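HTH-type transcriptional activator ampR (PDB 3KOS) regulates transcription of the AmpC beta-lactamase gene as a DNA-binding protein of the LysR family, represented here by its effector-binding domain. Local coordinates at residues G68-T73 with W183-Q188; L59-R64 with R197-W202. One frame throughout, in Å; residues are numbered along the deposited sequence.

Contact 1: G68-T73 with W183-Q188; sequences GAWHDT and WITRLQ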
# COMPACT_ATOMS: atom_id res chain seq x y z
N GLY A 68 11.85 -18.03 -0.61
CA GLY A 68 11.31 -19.38 -0.68
C GLY A 68 11.77 -20.30 0.44
O GLY A 68 11.46 -21.49 0.43
N ALA A 69 12.48 -19.75 1.41
CA ALA A 69 13.11 -20.56 2.44
C ALA A 69 12.52 -20.34 3.82
O ALA A 69 13.23 -20.42 4.81
CB ALA A 69 14.62 -20.32 2.47
N TRP A 70 11.22 -20.05 3.89
CA TRP A 70 10.53 -19.94 5.17
C TRP A 70 10.47 -21.31 5.84
O TRP A 70 10.17 -22.31 5.19
CB TRP A 70 9.12 -19.38 4.98
CG TRP A 70 9.09 -18.00 4.37
CD1 TRP A 70 9.20 -16.81 5.02
CD2 TRP A 70 8.95 -17.69 2.97
NE1 TRP A 70 9.13 -15.76 4.12
CE2 TRP A 70 8.98 -16.28 2.86
CE3 TRP A 70 8.80 -18.45 1.82
CZ2 TRP A 70 8.87 -15.63 1.63
CZ3 TRP A 70 8.69 -17.80 0.60
CH2 TRP A 70 8.72 -16.41 0.51
N HIS A 71 10.74 -21.37 7.14
CA HIS A 71 10.74 -22.63 7.87
C HIS A 71 9.33 -23.14 8.16
O HIS A 71 8.39 -22.36 8.25
CB HIS A 71 11.51 -22.49 9.18
CG HIS A 71 12.85 -21.84 9.03
ND1 HIS A 71 13.86 -22.36 8.24
CD2 HIS A 71 13.36 -20.71 9.58
CE1 HIS A 71 14.92 -21.58 8.30
NE2 HIS A 71 14.65 -20.57 9.12
N ASP A 72 9.17 -24.46 8.29
CA ASP A 72 7.85 -25.05 8.55
C ASP A 72 6.81 -24.54 7.54
O ASP A 72 5.65 -24.31 7.88
CB ASP A 72 7.38 -24.75 9.97
CG ASP A 72 8.41 -25.10 11.03
OD1 ASP A 72 9.30 -25.94 10.75
OD2 ASP A 72 8.33 -24.52 12.14
N THR A 73 7.25 -24.35 6.30
CA THR A 73 6.38 -23.79 5.29
C THR A 73 6.55 -24.51 3.97
O THR A 73 7.68 -24.75 3.53
CB THR A 73 6.70 -22.30 5.07
OG1 THR A 73 6.18 -21.54 6.17
CG2 THR A 73 6.07 -21.81 3.81
N TRP A 183 6.08 -15.99 -4.14
CA TRP A 183 5.81 -17.38 -3.77
C TRP A 183 4.42 -17.50 -3.19
O TRP A 183 3.86 -16.54 -2.66
CB TRP A 183 6.79 -17.82 -2.68
CG TRP A 183 8.22 -17.79 -3.09
CD1 TRP A 183 9.03 -16.70 -3.14
CD2 TRP A 183 9.01 -18.91 -3.49
NE1 TRP A 183 10.29 -17.07 -3.56
CE2 TRP A 183 10.30 -18.42 -3.78
CE3 TRP A 183 8.76 -20.28 -3.64
CZ2 TRP A 183 11.34 -19.25 -4.21
CZ3 TRP A 183 9.79 -21.11 -4.07
CH2 TRP A 183 11.06 -20.59 -4.34
N ILE A 184 3.85 -18.70 -3.28
CA ILE A 184 2.64 -19.00 -2.52
C ILE A 184 3.00 -20.02 -1.43
O ILE A 184 3.68 -21.01 -1.70
CB ILE A 184 1.49 -19.50 -3.43
CG1 ILE A 184 0.18 -19.64 -2.63
CG2 ILE A 184 1.86 -20.79 -4.15
CD1 ILE A 184 -1.09 -19.73 -3.49
N THR A 185 2.57 -19.78 -0.20
CA THR A 185 3.02 -20.61 0.91
C THR A 185 1.87 -21.09 1.79
O THR A 185 0.88 -20.38 1.99
CB THR A 185 4.10 -19.90 1.78
OG1 THR A 185 3.53 -18.81 2.52
CG2 THR A 185 5.21 -19.35 0.90
N ARG A 186 2.01 -22.33 2.28
CA ARG A 186 1.06 -22.93 3.20
C ARG A 186 1.84 -23.31 4.45
O ARG A 186 2.91 -23.92 4.35
CB ARG A 186 0.45 -24.20 2.56
CG ARG A 186 -0.43 -25.03 3.46
CD ARG A 186 -0.80 -26.38 2.81
NE ARG A 186 0.37 -27.20 2.50
CZ ARG A 186 0.89 -28.10 3.33
NH1 ARG A 186 0.34 -28.31 4.51
NH2 ARG A 186 1.96 -28.79 2.97
N LEU A 187 1.35 -22.94 5.62
CA LEU A 187 1.97 -23.44 6.85
C LEU A 187 1.93 -24.96 6.77
O LEU A 187 0.92 -25.52 6.39
CB LEU A 187 1.20 -22.98 8.08
CG LEU A 187 1.38 -21.52 8.48
CD1 LEU A 187 0.62 -21.22 9.76
CD2 LEU A 187 2.86 -21.21 8.64
N GLN A 188 3.02 -25.61 7.13
CA GLN A 188 3.04 -27.07 7.06
C GLN A 188 1.95 -27.69 7.92
O GLN A 188 1.48 -28.78 7.64
CB GLN A 188 4.43 -27.63 7.41
CG GLN A 188 5.47 -27.31 6.35
CD GLN A 188 6.72 -28.16 6.45
OE1 GLN A 188 7.20 -28.47 7.55
NE2 GLN A 188 7.26 -28.53 5.29

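Contact 2: L59-R64 with R197-W202; sequences LDYTIR and REFSRW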
# COMPACT_ATOMS: atom_id res chain seq x y z
N LEU A 59 -5.44 -17.83 7.48
CA LEU A 59 -5.28 -17.97 6.03
C LEU A 59 -5.06 -19.42 5.60
O LEU A 59 -4.46 -20.21 6.33
CB LEU A 59 -4.09 -17.14 5.55
CG LEU A 59 -4.13 -15.64 5.86
CD1 LEU A 59 -2.85 -14.99 5.36
CD2 LEU A 59 -5.37 -14.99 5.24
N ASP A 60 -5.54 -19.76 4.41
CA ASP A 60 -5.16 -21.03 3.79
C ASP A 60 -3.80 -20.89 3.12
O ASP A 60 -2.88 -21.68 3.38
CB ASP A 60 -6.23 -21.46 2.77
CG ASP A 60 -7.54 -21.79 3.44
OD1 ASP A 60 -7.52 -22.55 4.44
OD2 ASP A 60 -8.60 -21.30 2.99
N TYR A 61 -3.68 -19.88 2.26
CA TYR A 61 -2.44 -19.58 1.55
C TYR A 61 -2.01 -18.14 1.80
O TYR A 61 -2.85 -17.26 2.04
CB TYR A 61 -2.66 -19.70 0.04
CG TYR A 61 -2.52 -21.09 -0.54
CD1 TYR A 61 -1.48 -21.94 -0.16
CD2 TYR A 61 -3.40 -21.53 -1.52
CE1 TYR A 61 -1.35 -23.20 -0.72
CE2 TYR A 61 -3.27 -22.79 -2.08
CZ TYR A 61 -2.25 -23.62 -1.68
OH TYR A 61 -2.14 -24.87 -2.26
N THR A 62 -0.71 -17.90 1.70
CA THR A 62 -0.14 -16.55 1.73
C THR A 62 0.65 -16.34 0.44
O THR A 62 1.50 -17.16 0.09
CB THR A 62 0.83 -16.40 2.90
OG1 THR A 62 0.15 -16.71 4.13
CG2 THR A 62 1.38 -14.98 2.97
N ILE A 63 0.37 -15.26 -0.28
CA ILE A 63 1.22 -14.94 -1.41
C ILE A 63 2.13 -13.82 -0.94
O ILE A 63 1.67 -12.84 -0.39
CB ILE A 63 0.42 -14.54 -2.64
CG1 ILE A 63 -0.35 -15.78 -3.16
CG2 ILE A 63 1.36 -13.99 -3.71
CD1 ILE A 63 -1.28 -15.49 -4.34
N ARG A 64 3.44 -14.01 -1.13
CA ARG A 64 4.42 -13.13 -0.51
C ARG A 64 5.68 -12.99 -1.36
O ARG A 64 5.92 -13.78 -2.28
CB ARG A 64 4.80 -13.70 0.86
CG ARG A 64 5.55 -15.01 0.77
CD ARG A 64 5.26 -15.87 2.00
NE ARG A 64 5.51 -15.16 3.24
CZ ARG A 64 5.25 -15.65 4.45
NH1 ARG A 64 5.51 -14.92 5.53
NH2 ARG A 64 4.74 -16.86 4.57
N ARG A 197 -5.50 -26.80 -3.79
CA ARG A 197 -4.75 -27.43 -4.86
C ARG A 197 -5.16 -26.85 -6.20
O ARG A 197 -4.33 -26.63 -7.08
CB ARG A 197 -4.94 -28.96 -4.85
CG ARG A 197 -4.19 -29.68 -3.73
CD ARG A 197 -4.31 -31.23 -3.86
NE ARG A 197 -5.64 -31.69 -3.46
CZ ARG A 197 -5.98 -31.95 -2.20
NH1 ARG A 197 -5.09 -31.81 -1.23
NH2 ARG A 197 -7.21 -32.35 -1.90
N GLU A 198 -6.46 -26.62 -6.36
CA GLU A 198 -6.98 -26.09 -7.62
C GLU A 198 -6.53 -24.67 -7.87
O GLU A 198 -6.10 -24.33 -8.98
CB GLU A 198 -8.50 -26.23 -7.65
CG GLU A 198 -8.91 -27.69 -7.89
CD GLU A 198 -10.38 -27.96 -7.73
OE1 GLU A 198 -11.11 -27.09 -7.22
OE2 GLU A 198 -10.81 -29.07 -8.12
N PHE A 199 -6.62 -23.83 -6.85
CA PHE A 199 -6.13 -22.46 -6.99
C PHE A 199 -4.63 -22.42 -7.33
O PHE A 199 -4.20 -21.69 -8.21
CB PHE A 199 -6.41 -21.64 -5.74
CG PHE A 199 -5.91 -20.23 -5.83
CD1 PHE A 199 -4.63 -19.91 -5.39
CD2 PHE A 199 -6.69 -19.23 -6.38
CE1 PHE A 199 -4.15 -18.61 -5.48
CE2 PHE A 199 -6.21 -17.93 -6.48
CZ PHE A 199 -4.94 -17.62 -6.02
N SER A 200 -3.83 -23.21 -6.61
CA SER A 200 -2.38 -23.25 -6.86
C SER A 200 -2.06 -23.70 -8.27
O SER A 200 -1.20 -23.13 -8.94
CB SER A 200 -1.68 -24.20 -5.90
OG SER A 200 -1.74 -23.70 -4.59
N ARG A 201 -2.74 -24.75 -8.72
CA ARG A 201 -2.53 -25.25 -10.07
C ARG A 201 -2.92 -24.20 -11.10
O ARG A 201 -2.21 -23.99 -12.09
CB ARG A 201 -3.30 -26.55 -10.33
CG ARG A 201 -2.79 -27.76 -9.55
CD ARG A 201 -3.23 -29.08 -10.20
NE ARG A 201 -4.68 -29.17 -10.38
CZ ARG A 201 -5.50 -29.89 -9.61
NH1 ARG A 201 -5.02 -30.60 -8.59
NH2 ARG A 201 -6.81 -29.90 -9.86
N TRP A 202 -4.06 -23.55 -10.89
CA TRP A 202 -4.52 -22.53 -11.81
C TRP A 202 -3.50 -21.39 -11.92
O TRP A 202 -3.17 -20.94 -13.03
CB TRP A 202 -5.86 -21.95 -11.37
CG TRP A 202 -6.15 -20.66 -12.08
CD1 TRP A 202 -6.62 -20.52 -13.36
CD2 TRP A 202 -5.96 -19.34 -11.57
NE1 TRP A 202 -6.74 -19.19 -13.66
CE2 TRP A 202 -6.34 -18.44 -12.58
CE3 TRP A 202 -5.52 -18.82 -10.34
CZ2 TRP A 202 -6.29 -17.05 -12.42
CZ3 TRP A 202 -5.47 -17.44 -10.17
CH2 TRP A 202 -5.85 -16.57 -11.21

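Contact 1: G68-T73 with W183-Q188
Trp70 meets Trp183 edge to face: the CZ3-CH2 border of the Trp70 benzo ring points at the pyrrole ring of Trp183, with centroids 5.2 Å apart and planes at 80°. The closest atoms are Trp70 CH2 and Trp183 CD1, at 3.7 Å. On Trp70, CG stands anti to the carbonyl carbon (chi1 -61°), which swings the indole from its loop toward the strand. Gly68 lies over the benzo ring of Trp183, its CA 3.5 Å from the centroid and 16° off the ring normal, a CH-pi contact. The loop 68-73 joins two strands of the effector-binding domain's mixed sheet, and its end enters the second of them, where Thr73 and Leu187 form an antiparallel non-hydrogen-bonded pair. Beside that pair, the methyl CG2 of Thr73 presses on Thr185 CB at 3.4 Å, tighter than usual for two carbons, while the methyl of Thr185 reaches Trp70 CE3. The hydroxyl of Thr185 is bonded to Arg64, whose guanidinium also makes a cation-pi pair with Trp70. At the far end Gln188 N donates to Asp72 O in a nearly straight bond of 3.0 Å, approaching from above the carbonyl plane.

Contact 2: L59-R64 with R197-W202
The hydroxyls of Tyr61 and Ser200 lie 2.6 Å apart, OH to OG, a close polar approach between strand 61-64 and helix 197-202. Ser200 OG comes in obliquely to the phenol ring, 3.0 Å from Tyr61 CZ and 3.1 Å from Tyr61 CE2. On Ser200, OG is anti to the carbonyl carbon (chi1 -67°), beside its own backbone N; there it also hydrogen-bonds Met196 O, one turn earlier in the helix. Both residues are buried, and Ser200 OG has Tyr61 OH and Met196 O as polar neighbours. Apolar contacts flank the hydroxyl pair and are looser. Phe199 CD1 comes to 4.4 Å from Tyr61 CD2, and Ile63 CD1 reaches the edge of the Phe199 ring at CE1, again at 4.4 Å. Phe199 CG is anti to the backbone N (chi1 179°), directing the ring toward the strand.

Further out, Phe199 touches Leu14 and Ile16 of the adjoining strand and Ile184 of the strand on the other side of 61-66, and its ring meets Phe34 edge to face. The axes of the short segments 61-64 and 197-202 come within 11.4 Å and run 23° apart in direction, nearly parallel. A helix laid along the strands of a central sheet in this way is characteristic of the alpha/beta sandwich of LysR effector-binding domains, which share the periplasmic-binding-protein fold.

In the fold
Contacts 1 and 2 share one sheet, their centres 11 Å apart, with strands 61-66 and 181-187 as antiparallel neighbours in it. Thr185 N to Thr62 O (2.8 Å) and Trp183 N to Arg64 O (2.9 Å) are probable hydrogen bonds that tie the two contacts directly. Packing adds Trp70 CH2 on the aliphatic Arg64 CG at 3.5 Å and Ile184 CD1 on Tyr61 CD2, also at 3.5 Å. Contact 1 is nested within the chain loop that contact 2 closes, and strand 181-187 is followed in sequence by helix 194-209. Contact 1 is at the surface, where a glycerol, probably from crystallisation, lies about 3 Å from the Trp70 side chain, nearest atoms; contact 2 is buried.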